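Local coordinates for protein Cys-Gly metallodipeptidase DUG1 (Saccharomyces cerevisiae, PDB 4G1P) that hydrolyses Cys-Gly as a metal-dependent dipeptidase of the M20 family and serves as the catalytic component of the complex that degrades glutathione, at residues G57-K62 / F88-S93; Y220-I225 / F342-I347; G253-S258 / K364-K369. One frame throughout, in Å; residues are numbered along the deposited sequence.

Contact 1: G57-K62 / F88-S93; sequences GFHDIK and FGSDPS
The ring of F58 offers one face to F88: CB of F88 sits over it, off-centre toward the rim, at 3.8 Å from the centroid of the F58 ring and 21° off its normal. This is a CH-pi contact, and the F88 ring beyond it turns its edge toward the same face, an edge-to-face pair with the planes at 53° and the two centroids 5.3 Å apart. F88 extends CG opposite its backbone N (chi1 -178°), which lays the ring along G57, and CA of G57 and N of F58 lie near the ring plane at its edge; CE2 of F88 comes to 3.3 Å from CA of G57. The third flat group is the imidazole of H59: O of G89 lies near its plane, 3.6 Å from CE1 of H59. No direct hydrogen bond joins the segments. A water does that work, sitting in the imidazole plane 2.8 Å from ND1 of H59, accepting from N of G89 and donating to O of G57, so that it bridges three polar atoms and probably helps fix the turn of the imidazole. In the fold this is the rim of the six-stranded sheet. Strand 83-88 runs between strands 61-64 and 162-168; H59 pairs by its backbone with R87, and F88 with L163. The two phenylalanines reach V149 on helix 135-154, and F58 also meets L53 on helix 39-55, so the aromatic pair is held between sheet and helices while H59 is partly exposed at the surface.

Contact 2: Y220-I225 / F342-I347; sequences YYQTII and FGKFSI
N of Y221 gives its hydrogen to O of F345 at 2.8 Å, and this bond is one of four that zip strands 210-226 and 340-349 together as antiparallel neighbours in the sheet of the lid domain. F345 answers through its own N to O of Y221, while T223 and G343 form the second hydrogen-bonded pair. Between them Q222 faces K344 as a non-hydrogen-bonded pair, and CA of Q222 makes a CA-H...O contact with O of G343.

The two faces differ. On one, F345 has its CG between backbone N and carbonyl carbon (chi1 68°), which swings the ring across to Y221; CB of Y221 stands over its face, 3.8 Å from the centroid. The Y221 and F345 rings themselves are slid apart and barely overlap. OG1 of T223 comes to the edge of F345 and bonds to T381.

The other face is more polar and meets the dimer partner: OH of Y220 lies 3.6 Å from CB of K344 and bonds to O of K334 of the second subunit, while NZ of K344 pairs with E325. The side chain of Y220 lies about 6 Å from a bound cysteine. Farther along, CG2 of I224 rests over the F342 ring, 4.1 Å from its centroid.

Contact 3: G253-S258 / K364-K369; sequences GSLVDS and KHCDAK
H365 is the first residue of 364-369 to touch the loop, and it reaches to S254: NE2 of H365 donates to OG of S254 at 2.9 Å, with the hydroxyl 20° out of the ring plane. The torsion that sets this up is chi1 171°, which extends CG opposite the backbone N and sends the imidazole out from the helix to the loop. The same hydroxyl passes its own hydrogen to O of V251, in the last turn of helix 244-252, so OG of S254 links the end of helix 244-252 to the side of helix 355-371. A leucine in place of H365 would probably leave OG of S254 without this donor and cost the side-chain hydrogen bond that joins loop to helix. CD2 of the H365 ring also meets CD2 of L255, at 3.6 Å.

C366 is next, its sulfur on the apolar side: SG lies 3.9 Å from CD2 of L255, the same methyl that H365 touches, so one leucine branch is shared by two neighbours on the helix. One turn further, K369 lays its aliphatic chain alongside S254, with CG 3.7 Å from OG of S254; the bend at chi2 (58°) keeps CE near CB of S254.

Beneath the loop, L255 packs on L319 of strand 318-325. Helix 355-371 and the end of helix 244-252 lie on the same side of the sheet, an arrangement that fits the two-layer alpha/beta build of the M20 lid domain.

Overall arrangement
Contacts 2 and 3 belong together: their centres are about 11 Å apart, they touch where CD2 of F345 meets CD1 of L255 at 3.5 Å, and strand 340-349 leads on to helix 355-371. Contact 2 is the buried strand pairing within the lid sheet, built from backbone bonds; contact 3 joins a loop to a helix beside that sheet through one side-chain bond and a little apolar packing. Both also reach the second subunit. Contact 1 stands alone, its centre about 44 Å and about 52 Å from theirs and across the centre of the chain, at the edge of the other sheet. It is a surface contact, joined by aromatic rings and a water.

Contact 1: G57-K62 / F88-S93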
loop_
_atom_site.group_PDB
_atom_site.type_symbol
_atom_site.label_atom_id
_atom_site.label_comp_id
_atom_site.label_asym_id
_atom_site.label_seq_id
_atom_site.Cartn_x
_atom_site.Cartn_y
_atom_site.Cartn_z
ATOM N N GLY A 57 -31.226 -22.014 23.971
ATOM C CA GLY A 57 -31.458 -22.038 25.405
ATOM C C GLY A 57 -30.460 -21.360 26.340
ATOM O O GLY A 57 -30.581 -21.511 27.557
ATOM N N PHE A 58 -29.487 -20.622 25.812
ATOM C CA PHE A 58 -28.346 -20.209 26.642
ATOM C C PHE A 58 -28.700 -19.247 27.773
ATOM O O PHE A 58 -29.651 -18.475 27.665
ATOM C CB PHE A 58 -27.226 -19.616 25.787
ATOM C CG PHE A 58 -26.535 -20.621 24.908
ATOM C CD1 PHE A 58 -27.146 -21.097 23.758
ATOM C CD2 PHE A 58 -25.272 -21.085 25.226
ATOM C CE1 PHE A 58 -26.509 -22.013 22.954
ATOM C CE2 PHE A 58 -24.647 -21.999 24.433
ATOM C CZ PHE A 58 -25.261 -22.463 23.295
ATOM N N HIS A 59 -27.922 -19.293 28.853
ATOM C CA HIS A 59 -28.131 -18.396 29.992
ATOM C C HIS A 59 -26.810 -17.866 30.549
ATOM O O HIS A 59 -25.729 -18.282 30.122
ATOM C CB HIS A 59 -28.884 -19.116 31.110
ATOM C CG HIS A 59 -28.087 -20.200 31.757
ATOM N ND1 HIS A 59 -28.037 -21.484 31.256
ATOM C CD2 HIS A 59 -27.277 -20.185 32.843
ATOM C CE1 HIS A 59 -27.250 -22.222 32.020
ATOM N NE2 HIS A 59 -26.775 -21.456 32.988
ATOM N N ASP A 60 -26.913 -16.972 31.529
ATOM C CA ASP A 60 -25.747 -16.365 32.164
ATOM C C ASP A 60 -24.894 -15.662 31.106
ATOM O O ASP A 60 -23.666 -15.711 31.143
ATOM C CB ASP A 60 -24.933 -17.419 32.933
ATOM C CG ASP A 60 -23.956 -16.805 33.935
ATOM O OD1 ASP A 60 -24.116 -15.619 34.277
ATOM O OD2 ASP A 60 -23.033 -17.512 34.393
ATOM N N ILE A 61 -25.564 -15.009 30.162
ATOM C CA ILE A 61 -24.883 -14.364 29.059
ATOM C C ILE A 61 -24.158 -13.104 29.519
ATOM O O ILE A 61 -24.728 -12.259 30.196
ATOM C CB ILE A 61 -25.864 -14.041 27.927
ATOM C CG1 ILE A 61 -26.578 -15.331 27.504
ATOM C CG2 ILE A 61 -25.124 -13.408 26.748
ATOM C CD1 ILE A 61 -27.530 -15.184 26.319
ATOM N N LYS A 62 -22.886 -12.991 29.164
ATOM C CA LYS A 62 -22.098 -11.842 29.572
ATOM C C LYS A 62 -21.282 -11.264 28.411
ATOM O O LYS A 62 -20.423 -11.934 27.837
ATOM C CB LYS A 62 -21.183 -12.200 30.753
ATOM C CG LYS A 62 -21.894 -12.356 32.104
ATOM C CD LYS A 62 -20.876 -12.480 33.261
ATOM C CE LYS A 62 -19.780 -11.388 33.192
ATOM N NZ LYS A 62 -18.692 -11.516 34.232
ATOM N N PHE A 88 -24.882 -23.231 28.471
ATOM C CA PHE A 88 -26.100 -23.958 28.149
ATOM C C PHE A 88 -26.150 -25.232 28.983
ATOM O O PHE A 88 -25.335 -26.137 28.813
ATOM C CB PHE A 88 -26.216 -24.272 26.657
ATOM C CG PHE A 88 -27.488 -24.969 26.297
ATOM C CD1 PHE A 88 -27.567 -26.357 26.322
ATOM C CD2 PHE A 88 -28.621 -24.242 25.962
ATOM C CE1 PHE A 88 -28.746 -27.002 26.004
ATOM C CE2 PHE A 88 -29.804 -24.884 25.646
ATOM C CZ PHE A 88 -29.870 -26.260 25.666
ATOM N N GLY A 89 -27.124 -25.278 29.884
ATOM C CA GLY A 89 -27.244 -26.346 30.856
ATOM C C GLY A 89 -26.489 -26.041 32.141
ATOM O O GLY A 89 -25.482 -25.332 32.136
ATOM N N SER A 90 -26.987 -26.568 33.253
ATOM C CA SER A 90 -26.283 -26.446 34.524
ATOM C C SER A 90 -26.535 -27.667 35.382
ATOM O O SER A 90 -26.949 -27.557 36.536
ATOM C CB SER A 90 -26.645 -25.147 35.269
ATOM O OG SER A 90 -28.037 -24.870 35.233
ATOM N N ASP A 91 -26.275 -28.831 34.797
ATOM C CA ASP A 91 -26.399 -30.103 35.492
ATOM C C ASP A 91 -25.074 -30.460 36.149
ATOM O O ASP A 91 -24.083 -30.699 35.471
ATOM C CB ASP A 91 -26.823 -31.191 34.513
ATOM C CG ASP A 91 -27.096 -32.518 35.188
ATOM O OD1 ASP A 91 -26.487 -32.819 36.237
ATOM O OD2 ASP A 91 -27.921 -33.283 34.649
ATOM N N PRO A 92 -25.069 -30.545 37.483
ATOM C CA PRO A 92 -23.833 -30.737 38.249
ATOM C C PRO A 92 -23.256 -32.135 38.091
ATOM O O PRO A 92 -22.156 -32.382 38.587
ATOM C CB PRO A 92 -24.278 -30.520 39.697
ATOM C CG PRO A 92 -25.652 -29.905 39.608
ATOM C CD PRO A 92 -26.241 -30.461 38.362
ATOM N N SER A 93 -23.971 -33.029 37.412
ATOM C CA SER A 93 -23.454 -34.373 37.183
ATOM C C SER A 93 -22.878 -34.509 35.791
ATOM O O SER A 93 -22.346 -35.554 35.438
ATOM C CB SER A 93 -24.542 -35.421 37.369
ATOM O OG SER A 93 -25.492 -35.337 36.324
HETATM O O HOH W 1 -29.142 -23.409 29.498
#

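Contact 2: Y220-I225 / F342-I347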
loop_
_atom_site.group_PDB
_atom_site.type_symbol
_atom_site.label_atom_id
_atom_site.label_comp_id
_atom_site.label_asym_id
_atom_site.label_seq_id
_atom_site.Cartn_x
_atom_site.Cartn_y
_atom_site.Cartn_z
ATOM N N TYR A 220 4.593 -11.060 15.098
ATOM C CA TYR A 220 4.421 -10.140 13.988
ATOM C C TYR A 220 5.215 -8.867 14.237
ATOM O O TYR A 220 5.025 -8.191 15.259
ATOM C CB TYR A 220 2.944 -9.831 13.770
ATOM C CG TYR A 220 2.612 -9.389 12.366
ATOM C CD1 TYR A 220 2.948 -8.122 11.921
ATOM C CD2 TYR A 220 1.961 -10.236 11.488
ATOM C CE1 TYR A 220 2.647 -7.711 10.634
ATOM C CE2 TYR A 220 1.654 -9.835 10.205
ATOM C CZ TYR A 220 2.002 -8.566 9.781
ATOM O OH TYR A 220 1.692 -8.146 8.510
ATOM N N TYR A 221 6.104 -8.550 13.301
ATOM C CA TYR A 221 7.014 -7.416 13.456
ATOM C C TYR A 221 6.814 -6.337 12.394
ATOM O O TYR A 221 6.341 -6.601 11.275
ATOM C CB TYR A 221 8.478 -7.882 13.433
ATOM C CG TYR A 221 8.817 -8.861 14.523
ATOM C CD1 TYR A 221 9.072 -8.430 15.808
ATOM C CD2 TYR A 221 8.866 -10.223 14.267
ATOM C CE1 TYR A 221 9.369 -9.324 16.815
ATOM C CE2 TYR A 221 9.159 -11.130 15.266
ATOM C CZ TYR A 221 9.409 -10.676 16.540
ATOM O OH TYR A 221 9.706 -11.575 17.546
ATOM N N GLN A 222 7.184 -5.118 12.760
ATOM C CA GLN A 222 7.302 -4.040 11.790
ATOM C C GLN A 222 8.649 -3.358 11.965
ATOM O O GLN A 222 9.031 -2.986 13.079
ATOM C CB GLN A 222 6.146 -3.030 11.900
ATOM C CG GLN A 222 6.060 -2.285 13.216
ATOM C CD GLN A 222 4.901 -1.310 13.254
ATOM O OE1 GLN A 222 4.100 -1.236 12.324
ATOM N NE2 GLN A 222 4.805 -0.553 14.336
ATOM N N THR A 223 9.382 -3.233 10.865
ATOM C CA THR A 223 10.632 -2.482 10.880
ATOM C C THR A 223 10.361 -1.065 10.389
ATOM O O THR A 223 9.876 -0.879 9.273
ATOM C CB THR A 223 11.724 -3.152 10.014
ATOM O OG1 THR A 223 12.189 -4.330 10.673
ATOM C CG2 THR A 223 12.906 -2.222 9.816
ATOM N N ILE A 224 10.659 -0.077 11.233
ATOM C CA ILE A 224 10.354 1.318 10.920
ATOM C C ILE A 224 11.599 2.122 10.554
ATOM O O ILE A 224 12.534 2.216 11.339
ATOM C CB ILE A 224 9.645 2.010 12.083
ATOM C CG1 ILE A 224 8.623 1.062 12.718
ATOM C CG2 ILE A 224 8.982 3.280 11.601
ATOM C CD1 ILE A 224 7.924 1.634 13.949
ATOM N N ILE A 225 11.605 2.685 9.349
ATOM C CA ILE A 225 12.709 3.521 8.892
ATOM C C ILE A 225 12.195 4.898 8.497
ATOM O O ILE A 225 11.284 5.022 7.666
ATOM C CB ILE A 225 13.440 2.894 7.711
ATOM C CG1 ILE A 225 14.044 1.555 8.116
ATOM C CG2 ILE A 225 14.545 3.809 7.224
ATOM C CD1 ILE A 225 14.720 0.824 6.974
ATOM N N PHE A 342 7.094 1.351 7.004
ATOM C CA PHE A 342 7.006 0.260 7.965
ATOM C C PHE A 342 7.000 -1.037 7.180
ATOM O O PHE A 342 6.058 -1.303 6.427
ATOM C CB PHE A 342 5.715 0.331 8.788
ATOM C CG PHE A 342 5.464 1.662 9.444
ATOM C CD1 PHE A 342 5.091 2.778 8.691
ATOM C CD2 PHE A 342 5.538 1.790 10.822
ATOM C CE1 PHE A 342 4.837 4.002 9.298
ATOM C CE2 PHE A 342 5.281 3.018 11.438
ATOM C CZ PHE A 342 4.931 4.120 10.673
ATOM N N GLY A 343 8.049 -1.838 7.342
ATOM C CA GLY A 343 8.102 -3.144 6.709
ATOM C C GLY A 343 7.423 -4.194 7.579
ATOM O O GLY A 343 7.734 -4.313 8.766
ATOM N N LYS A 344 6.494 -4.942 6.990
ATOM C CA LYS A 344 5.718 -5.929 7.738
ATOM C C LYS A 344 6.219 -7.357 7.495
ATOM O O LYS A 344 6.341 -7.805 6.353
ATOM C CB LYS A 344 4.234 -5.813 7.375
ATOM C CG LYS A 344 3.662 -4.398 7.520
ATOM C CD LYS A 344 3.673 -3.952 8.968
ATOM C CE LYS A 344 3.168 -2.538 9.138
ATOM N NZ LYS A 344 1.800 -2.378 8.634
ATOM N N PHE A 345 6.526 -8.065 8.574
ATOM C CA PHE A 345 6.939 -9.471 8.475
ATOM C C PHE A 345 6.654 -10.255 9.768
ATOM O O PHE A 345 6.730 -9.726 10.884
ATOM C CB PHE A 345 8.423 -9.587 8.092
ATOM C CG PHE A 345 9.362 -9.118 9.163
ATOM C CD1 PHE A 345 9.621 -7.771 9.336
ATOM C CD2 PHE A 345 9.987 -10.020 9.998
ATOM C CE1 PHE A 345 10.488 -7.338 10.319
ATOM C CE2 PHE A 345 10.852 -9.591 10.991
ATOM C CZ PHE A 345 11.105 -8.249 11.147
ATOM N N SER A 346 6.321 -11.523 9.618
ATOM C CA SER A 346 6.060 -12.349 10.792
ATOM C C SER A 346 6.827 -13.672 10.780
ATOM O O SER A 346 7.236 -14.181 9.720
ATOM C CB SER A 346 4.565 -12.595 10.952
ATOM O OG SER A 346 4.039 -13.151 9.770
ATOM N N ILE A 347 7.035 -14.211 11.976
ATOM C CA ILE A 347 7.674 -15.503 12.124
ATOM C C ILE A 347 6.718 -16.491 12.786
ATOM O O ILE A 347 6.116 -16.203 13.828
ATOM C CB ILE A 347 8.969 -15.399 12.938
ATOM C CG1 ILE A 347 9.945 -14.412 12.263
ATOM C CG2 ILE A 347 9.597 -16.768 13.084
ATOM C CD1 ILE A 347 11.228 -14.130 13.053
#

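Contact 3: G253-S258 / K364-K369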
loop_
_atom_site.group_PDB
_atom_site.type_symbol
_atom_site.label_atom_id
_atom_site.label_comp_id
_atom_site.label_asym_id
_atom_site.label_seq_id
_atom_site.Cartn_x
_atom_site.Cartn_y
_atom_site.Cartn_z
ATOM N N GLY A 253 15.234 -7.575 3.049
ATOM C CA GLY A 253 15.745 -8.581 2.141
ATOM C C GLY A 253 16.826 -9.439 2.766
ATOM O O GLY A 253 17.443 -10.252 2.091
ATOM N N SER A 254 17.046 -9.271 4.062
ATOM C CA SER A 254 18.127 -9.959 4.738
ATOM C C SER A 254 17.559 -10.920 5.759
ATOM O O SER A 254 18.303 -11.514 6.540
ATOM C CB SER A 254 19.022 -8.951 5.455
ATOM O OG SER A 254 18.400 -8.497 6.648
ATOM N N LEU A 255 16.238 -11.066 5.760
ATOM C CA LEU A 255 15.568 -11.835 6.805
ATOM C C LEU A 255 15.393 -13.313 6.450
ATOM O O LEU A 255 15.316 -14.163 7.332
ATOM C CB LEU A 255 14.204 -11.220 7.127
ATOM C CG LEU A 255 14.150 -9.797 7.686
ATOM C CD1 LEU A 255 12.705 -9.354 7.867
ATOM C CD2 LEU A 255 14.888 -9.713 9.007
ATOM N N VAL A 256 15.337 -13.609 5.159
ATOM C CA VAL A 256 14.963 -14.935 4.684
ATOM C C VAL A 256 15.249 -15.052 3.190
ATOM O O VAL A 256 15.107 -14.091 2.458
ATOM C CB VAL A 256 13.461 -15.197 4.923
ATOM C CG1 VAL A 256 12.610 -14.124 4.245
ATOM C CG2 VAL A 256 13.072 -16.568 4.415
ATOM N N ASP A 257 15.667 -16.220 2.726
ATOM C CA ASP A 257 15.903 -16.367 1.297
ATOM C C ASP A 257 14.688 -16.926 0.547
ATOM O O ASP A 257 13.613 -17.080 1.105
ATOM C CB ASP A 257 17.177 -17.177 1.019
ATOM C CG ASP A 257 17.114 -18.594 1.577
ATOM O OD1 ASP A 257 16.013 -19.185 1.635
ATOM O OD2 ASP A 257 18.179 -19.119 1.952
ATOM N N SER A 258 14.874 -17.225 -0.724
ATOM C CA SER A 258 13.765 -17.584 -1.578
ATOM C C SER A 258 13.532 -19.079 -1.513
ATOM O O SER A 258 12.771 -19.642 -2.305
ATOM C CB SER A 258 14.068 -17.152 -3.014
ATOM O OG SER A 258 14.512 -15.807 -3.049
ATOM N N LYS A 364 18.255 -7.496 17.068
ATOM C CA LYS A 364 19.699 -7.530 16.900
ATOM C C LYS A 364 20.061 -7.620 15.421
ATOM O O LYS A 364 20.923 -6.891 14.944
ATOM C CB LYS A 364 20.307 -8.686 17.706
ATOM C CG LYS A 364 21.796 -8.932 17.486
ATOM C CD LYS A 364 22.356 -9.899 18.541
ATOM C CE LYS A 364 23.582 -10.668 18.034
ATOM N NZ LYS A 364 24.894 -10.138 18.524
ATOM N N HIS A 365 19.371 -8.490 14.694
ATOM C CA HIS A 365 19.653 -8.707 13.282
ATOM C C HIS A 365 19.332 -7.462 12.459
ATOM O O HIS A 365 20.123 -7.033 11.612
ATOM C CB HIS A 365 18.844 -9.893 12.770
ATOM C CG HIS A 365 18.891 -10.065 11.287
ATOM N ND1 HIS A 365 19.687 -11.005 10.673
ATOM C CD2 HIS A 365 18.227 -9.428 10.293
ATOM C CE1 HIS A 365 19.517 -10.938 9.364
ATOM N NE2 HIS A 365 18.636 -9.987 9.106
ATOM N N CYS A 366 18.162 -6.887 12.703
ATOM C CA CYS A 366 17.709 -5.751 11.924
ATOM C C CYS A 366 18.553 -4.517 12.203
ATOM O O CYS A 366 18.913 -3.788 11.283
ATOM C CB CYS A 366 16.236 -5.468 12.206
ATOM S SG CYS A 366 15.139 -6.705 11.485
ATOM N N ASP A 367 18.866 -4.294 13.476
ATOM C CA ASP A 367 19.685 -3.157 13.874
ATOM C C ASP A 367 21.067 -3.252 13.225
ATOM O O ASP A 367 21.631 -2.253 12.738
ATOM C CB ASP A 367 19.804 -3.088 15.400
ATOM C CG ASP A 367 18.545 -2.541 16.073
ATOM O OD1 ASP A 367 17.672 -1.991 15.375
ATOM O OD2 ASP A 367 18.425 -2.636 17.306
ATOM N N ALA A 368 21.601 -4.464 13.193
ATOM C CA ALA A 368 22.956 -4.665 12.718
ATOM C C ALA A 368 23.015 -4.500 11.216
ATOM O O ALA A 368 23.974 -3.952 10.671
ATOM C CB ALA A 368 23.449 -6.034 13.106
ATOM N N LYS A 369 21.992 -5.001 10.544
ATOM C CA LYS A 369 21.950 -4.905 9.106
ATOM C C LYS A 369 21.827 -3.429 8.769
ATOM O O LYS A 369 22.583 -2.910 7.940
ATOM C CB LYS A 369 20.771 -5.688 8.549
ATOM C CG LYS A 369 20.621 -5.589 7.050
ATOM C CD LYS A 369 21.867 -6.058 6.349
ATOM C CE LYS A 369 21.688 -5.989 4.851
ATOM N NZ LYS A 369 22.846 -6.560 4.132
#